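Local coordinates for protein neutral ceramidase (Pseudomonas aeruginosa, PDB 2ZWS) that cleaves the N-acyl bond of ceramides to give sphingosine and a free fatty acid, can also run this reaction in reverse, and binds one zinc ion, at residues V302-D315 against Y467-D481. Numbering follows the deposited sequence. Where two conformers were deposited one is given.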
# COMPACT_ATOMS: atom_id res chain seq x y z
N VAL A 302 17.76 5.10 12.28
CA VAL A 302 18.52 4.30 13.27
C VAL A 302 19.36 3.24 12.58
O VAL A 302 18.84 2.45 11.79
CB VAL A 302 17.57 3.60 14.28
CG1 VAL A 302 18.36 2.88 15.36
CG2 VAL A 302 16.64 4.63 14.91
N ASP A 303 20.66 3.22 12.86
CA ASP A 303 21.50 2.15 12.36
C ASP A 303 21.28 0.87 13.20
O ASP A 303 21.57 0.83 14.43
CB ASP A 303 22.96 2.57 12.37
CG ASP A 303 23.88 1.55 11.67
OD1 ASP A 303 23.41 0.46 11.27
OD2 ASP A 303 25.08 1.89 11.49
N PHE A 304 20.70 -0.15 12.56
CA PHE A 304 20.34 -1.40 13.24
C PHE A 304 21.55 -2.31 13.48
O PHE A 304 21.49 -3.23 14.31
CB PHE A 304 19.22 -2.14 12.46
CG PHE A 304 17.83 -1.82 12.95
CD1 PHE A 304 17.47 -0.50 13.25
CD2 PHE A 304 16.90 -2.83 13.12
CE1 PHE A 304 16.18 -0.21 13.73
CE2 PHE A 304 15.62 -2.54 13.61
CZ PHE A 304 15.27 -1.24 13.93
N THR A 305 22.66 -2.04 12.79
CA THR A 305 23.85 -2.90 12.89
C THR A 305 24.47 -2.77 14.29
O THR A 305 24.83 -1.68 14.73
CB THR A 305 24.85 -2.55 11.78
OG1 THR A 305 24.23 -2.78 10.50
CG2 THR A 305 26.10 -3.44 11.87
N ARG A 306 24.57 -3.92 14.98
CA ARG A 306 25.00 -4.01 16.38
C ARG A 306 24.33 -3.01 17.33
O ARG A 306 24.94 -2.45 18.24
CB ARG A 306 26.53 -4.11 16.56
CG ARG A 306 27.38 -3.12 15.79
CD ARG A 306 28.80 -3.66 15.64
NE ARG A 306 29.54 -3.00 14.55
CZ ARG A 306 29.69 -3.51 13.33
NH1 ARG A 306 30.37 -2.83 12.42
NH2 ARG A 306 29.16 -4.69 13.01
N LEU A 307 23.03 -2.81 17.12
CA LEU A 307 22.26 -1.96 18.00
C LEU A 307 22.13 -2.55 19.40
O LEU A 307 21.57 -3.63 19.56
CB LEU A 307 20.86 -1.71 17.42
CG LEU A 307 19.94 -0.77 18.20
CD1 LEU A 307 20.48 0.65 18.22
CD2 LEU A 307 18.54 -0.81 17.57
N PRO A 308 22.62 -1.84 20.43
CA PRO A 308 22.48 -2.33 21.80
C PRO A 308 21.04 -2.22 22.29
O PRO A 308 20.36 -1.22 22.04
CB PRO A 308 23.36 -1.37 22.61
CG PRO A 308 24.24 -0.70 21.61
CD PRO A 308 23.35 -0.56 20.40
N ILE A 309 20.58 -3.26 22.97
CA ILE A 309 19.25 -3.26 23.56
C ILE A 309 19.36 -3.38 25.08
O ILE A 309 20.00 -4.30 25.60
CB ILE A 309 18.37 -4.41 23.03
CG1 ILE A 309 18.49 -4.51 21.51
CG2 ILE A 309 16.92 -4.19 23.46
CD1 ILE A 309 18.05 -5.79 20.91
N ARG A 310 18.71 -2.45 25.77
CA ARG A 310 18.78 -2.41 27.24
C ARG A 310 18.00 -3.57 27.86
O ARG A 310 16.98 -4.01 27.31
CB ARG A 310 18.29 -1.05 27.76
CG ARG A 310 19.08 0.14 27.20
CD ARG A 310 18.83 1.41 27.98
NE ARG A 310 17.42 1.81 27.99
CZ ARG A 310 16.82 2.52 27.03
NH1 ARG A 310 17.49 2.91 25.96
NH2 ARG A 310 15.54 2.83 27.16
N PRO A 311 18.49 -4.09 29.01
CA PRO A 311 17.83 -5.24 29.65
C PRO A 311 16.33 -5.10 29.95
O PRO A 311 15.63 -6.11 29.97
CB PRO A 311 18.62 -5.45 30.95
CG PRO A 311 19.51 -4.28 31.11
CD PRO A 311 19.71 -3.69 29.73
N GLU A 312 15.85 -3.87 30.19
CA GLU A 312 14.43 -3.64 30.44
C GLU A 312 13.52 -4.17 29.31
O GLU A 312 12.33 -4.42 29.54
CB GLU A 312 14.14 -2.16 30.73
CG GLU A 312 14.81 -1.19 29.77
CD GLU A 312 15.01 0.20 30.36
OE1 GLU A 312 14.05 0.78 30.89
OE2 GLU A 312 16.15 0.73 30.27
N PHE A 313 14.07 -4.35 28.11
CA PHE A 313 13.28 -4.78 26.95
C PHE A 313 13.50 -6.23 26.53
O PHE A 313 12.77 -6.76 25.69
CB PHE A 313 13.56 -3.84 25.76
CG PHE A 313 13.26 -2.41 26.07
CD1 PHE A 313 14.30 -1.52 26.38
CD2 PHE A 313 11.95 -1.94 26.08
CE1 PHE A 313 14.02 -0.18 26.69
CE2 PHE A 313 11.66 -0.61 26.39
CZ PHE A 313 12.70 0.28 26.70
N THR A 314 14.50 -6.88 27.12
CA THR A 314 14.85 -8.24 26.73
C THR A 314 14.42 -9.26 27.79
O THR A 314 13.37 -9.12 28.41
CB THR A 314 16.35 -8.34 26.48
OG1 THR A 314 17.03 -8.12 27.72
CG2 THR A 314 16.81 -7.28 25.48
N ASP A 315 15.25 -10.28 27.99
CA ASP A 315 15.03 -11.28 29.04
C ASP A 315 15.56 -10.80 30.39
O ASP A 315 15.29 -11.40 31.43
CB ASP A 315 15.65 -12.64 28.65
CG ASP A 315 17.12 -12.53 28.23
OD1 ASP A 315 17.74 -13.60 28.02
OD2 ASP A 315 17.68 -11.41 28.10
N TYR A 467 16.59 -9.34 12.08
CA TYR A 467 17.71 -8.94 12.96
C TYR A 467 17.84 -9.79 14.23
O TYR A 467 18.48 -9.38 15.19
CB TYR A 467 17.61 -7.43 13.28
CG TYR A 467 17.40 -6.63 12.00
CD1 TYR A 467 18.46 -6.40 11.11
CD2 TYR A 467 16.12 -6.14 11.65
CE1 TYR A 467 18.24 -5.68 9.90
CE2 TYR A 467 15.90 -5.42 10.44
CZ TYR A 467 16.96 -5.19 9.60
OH TYR A 467 16.73 -4.50 8.41
N GLY A 468 17.18 -10.94 14.22
CA GLY A 468 17.30 -11.90 15.31
C GLY A 468 16.20 -11.85 16.34
O GLY A 468 15.21 -11.11 16.21
N PRO A 469 16.37 -12.60 17.43
CA PRO A 469 15.31 -12.79 18.40
C PRO A 469 14.88 -11.50 19.10
O PRO A 469 13.75 -11.41 19.58
CB PRO A 469 15.92 -13.79 19.40
CG PRO A 469 17.40 -13.65 19.24
CD PRO A 469 17.61 -13.33 17.79
N TRP A 470 15.78 -10.53 19.18
CA TRP A 470 15.49 -9.30 19.92
C TRP A 470 15.09 -8.13 19.03
O TRP A 470 15.07 -6.99 19.48
CB TRP A 470 16.67 -8.92 20.84
CG TRP A 470 16.98 -10.06 21.79
CD1 TRP A 470 18.07 -10.87 21.75
CD2 TRP A 470 16.14 -10.54 22.84
NE1 TRP A 470 17.98 -11.82 22.75
CE2 TRP A 470 16.81 -11.64 23.43
CE3 TRP A 470 14.90 -10.14 23.35
CZ2 TRP A 470 16.27 -12.35 24.52
CZ3 TRP A 470 14.36 -10.84 24.44
CH2 TRP A 470 15.05 -11.93 25.01
N THR A 471 14.74 -8.43 17.78
CA THR A 471 14.23 -7.40 16.86
C THR A 471 13.05 -6.63 17.47
O THR A 471 13.02 -5.37 17.43
CB THR A 471 13.86 -8.01 15.49
OG1 THR A 471 15.02 -8.63 14.92
CG2 THR A 471 13.34 -6.94 14.53
N GLN A 472 12.08 -7.35 18.04
CA GLN A 472 10.92 -6.68 18.61
C GLN A 472 11.31 -5.78 19.77
O GLN A 472 10.82 -4.66 19.89
CB GLN A 472 9.86 -7.70 19.04
CG GLN A 472 8.48 -7.11 19.43
CD GLN A 472 8.43 -6.52 20.83
OE1 GLN A 472 9.21 -6.91 21.71
NE2 GLN A 472 7.49 -5.59 21.06
N ALA A 473 12.19 -6.29 20.64
CA ALA A 473 12.68 -5.56 21.81
C ALA A 473 13.37 -4.26 21.37
O ALA A 473 13.15 -3.20 21.99
CB ALA A 473 13.66 -6.45 22.60
N ALA A 474 14.13 -4.34 20.28
CA ALA A 474 14.81 -3.14 19.72
C ALA A 474 13.78 -2.10 19.31
O ALA A 474 13.93 -0.91 19.66
CB ALA A 474 15.65 -3.51 18.50
N TYR A 475 12.75 -2.52 18.57
CA TYR A 475 11.72 -1.55 18.17
C TYR A 475 11.00 -0.97 19.38
O TYR A 475 10.69 0.21 19.42
CB TYR A 475 10.72 -2.19 17.23
CG TYR A 475 11.16 -2.26 15.79
CD1 TYR A 475 11.18 -1.12 14.99
CD2 TYR A 475 11.52 -3.49 15.22
CE1 TYR A 475 11.56 -1.19 13.66
CE2 TYR A 475 11.87 -3.58 13.89
CZ TYR A 475 11.89 -2.41 13.10
OH TYR A 475 12.22 -2.46 11.76
N GLN A 476 10.75 -1.80 20.40
CA GLN A 476 10.06 -1.28 21.57
C GLN A 476 10.92 -0.22 22.27
O GLN A 476 10.41 0.86 22.62
CB GLN A 476 9.71 -2.41 22.54
CG GLN A 476 8.75 -2.01 23.64
CD GLN A 476 8.04 -3.21 24.24
OE1 GLN A 476 7.55 -4.08 23.53
NE2 GLN A 476 7.98 -3.24 25.57
N GLN A 477 12.21 -0.49 22.41
CA GLN A 477 13.13 0.48 23.00
C GLN A 477 13.16 1.78 22.21
O GLN A 477 13.10 2.86 22.79
CB GLN A 477 14.54 -0.09 23.00
CG GLN A 477 15.60 0.89 23.45
CD GLN A 477 16.94 0.22 23.54
OE1 GLN A 477 17.83 0.46 22.73
NE2 GLN A 477 17.06 -0.69 24.50
N LEU A 478 13.25 1.65 20.88
CA LEU A 478 13.33 2.83 20.01
C LEU A 478 12.09 3.71 20.12
O LEU A 478 12.19 4.95 20.23
CB LEU A 478 13.56 2.39 18.57
CG LEU A 478 14.93 1.75 18.31
CD1 LEU A 478 14.98 1.15 16.91
CD2 LEU A 478 16.08 2.70 18.53
N PHE A 479 10.92 3.08 20.07
CA PHE A 479 9.67 3.83 20.23
C PHE A 479 9.46 4.40 21.62
O PHE A 479 8.94 5.51 21.77
CB PHE A 479 8.48 2.99 19.76
CG PHE A 479 8.31 2.97 18.26
CD1 PHE A 479 7.90 4.14 17.60
CD2 PHE A 479 8.55 1.82 17.50
CE1 PHE A 479 7.74 4.16 16.21
CE2 PHE A 479 8.37 1.86 16.07
CZ PHE A 479 7.97 3.05 15.45
N VAL A 480 9.83 3.65 22.66
CA VAL A 480 9.69 4.20 24.02
C VAL A 480 10.61 5.40 24.20
O VAL A 480 10.17 6.46 24.71
CB VAL A 480 9.93 3.12 25.10
CG1 VAL A 480 10.17 3.77 26.48
CG2 VAL A 480 8.73 2.20 25.13
N ASP A 481 11.85 5.28 23.74
CA ASP A 481 12.80 6.39 23.87
C ASP A 481 12.28 7.64 23.13
O ASP A 481 12.38 8.77 23.63
CB ASP A 481 14.21 5.98 23.42
CG ASP A 481 14.90 5.02 24.41
OD1 ASP A 481 14.34 4.76 25.50
OD2 ASP A 481 16.01 4.53 24.10
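Gln477 lies against one face of the Phe313 ring, and Phe304 packs on the same helix, 471-488, at a second place. Phe304, just past the end of its strand, turns an edge to the face of Tyr467, which precedes the helix, in a T-shaped pair (centroids 5.2 Å apart, planes at 67°). Its CZ also lies 3.7 Å from Tyr475 CZ, over the face of that ring, completing an aromatic cluster, while CE1 meets Leu478 CD1 at 3.7 Å; a flat, apolar side chain can serve all three neighbours at once.

Phe313 suits its place because a flat ring can lie on helix backbone: Gln477 CA sits 3.7 Å from the ring centroid, almost straight above it, a CH-pi contact. With CG anti to the backbone N (chi1 174°), the long, extended Gln477 side chain carries a polar amide past that ring toward the backbone of Pro308 and Arg310. The amide stacks on the Arg310 guanidinium, planes 12° apart. Arginine can stack while its edge bonds in plane: NH1 and NH2 reach Asp481 OD2 and OD1 (2.9 and 2.8 Å) through syn lone pairs, an end-on, two-nitrogen salt bridge.

Thr314 CB packs over the indole of Trp470, the N-cap residue. Cluster and salt bridge thus join the loop after strand 295-303 and the 308-309/319-320 hairpin to helix 471-488, with strand 392-400 flanking Phe304 and helix 414-428 against Gln472, Gln476 and Val480.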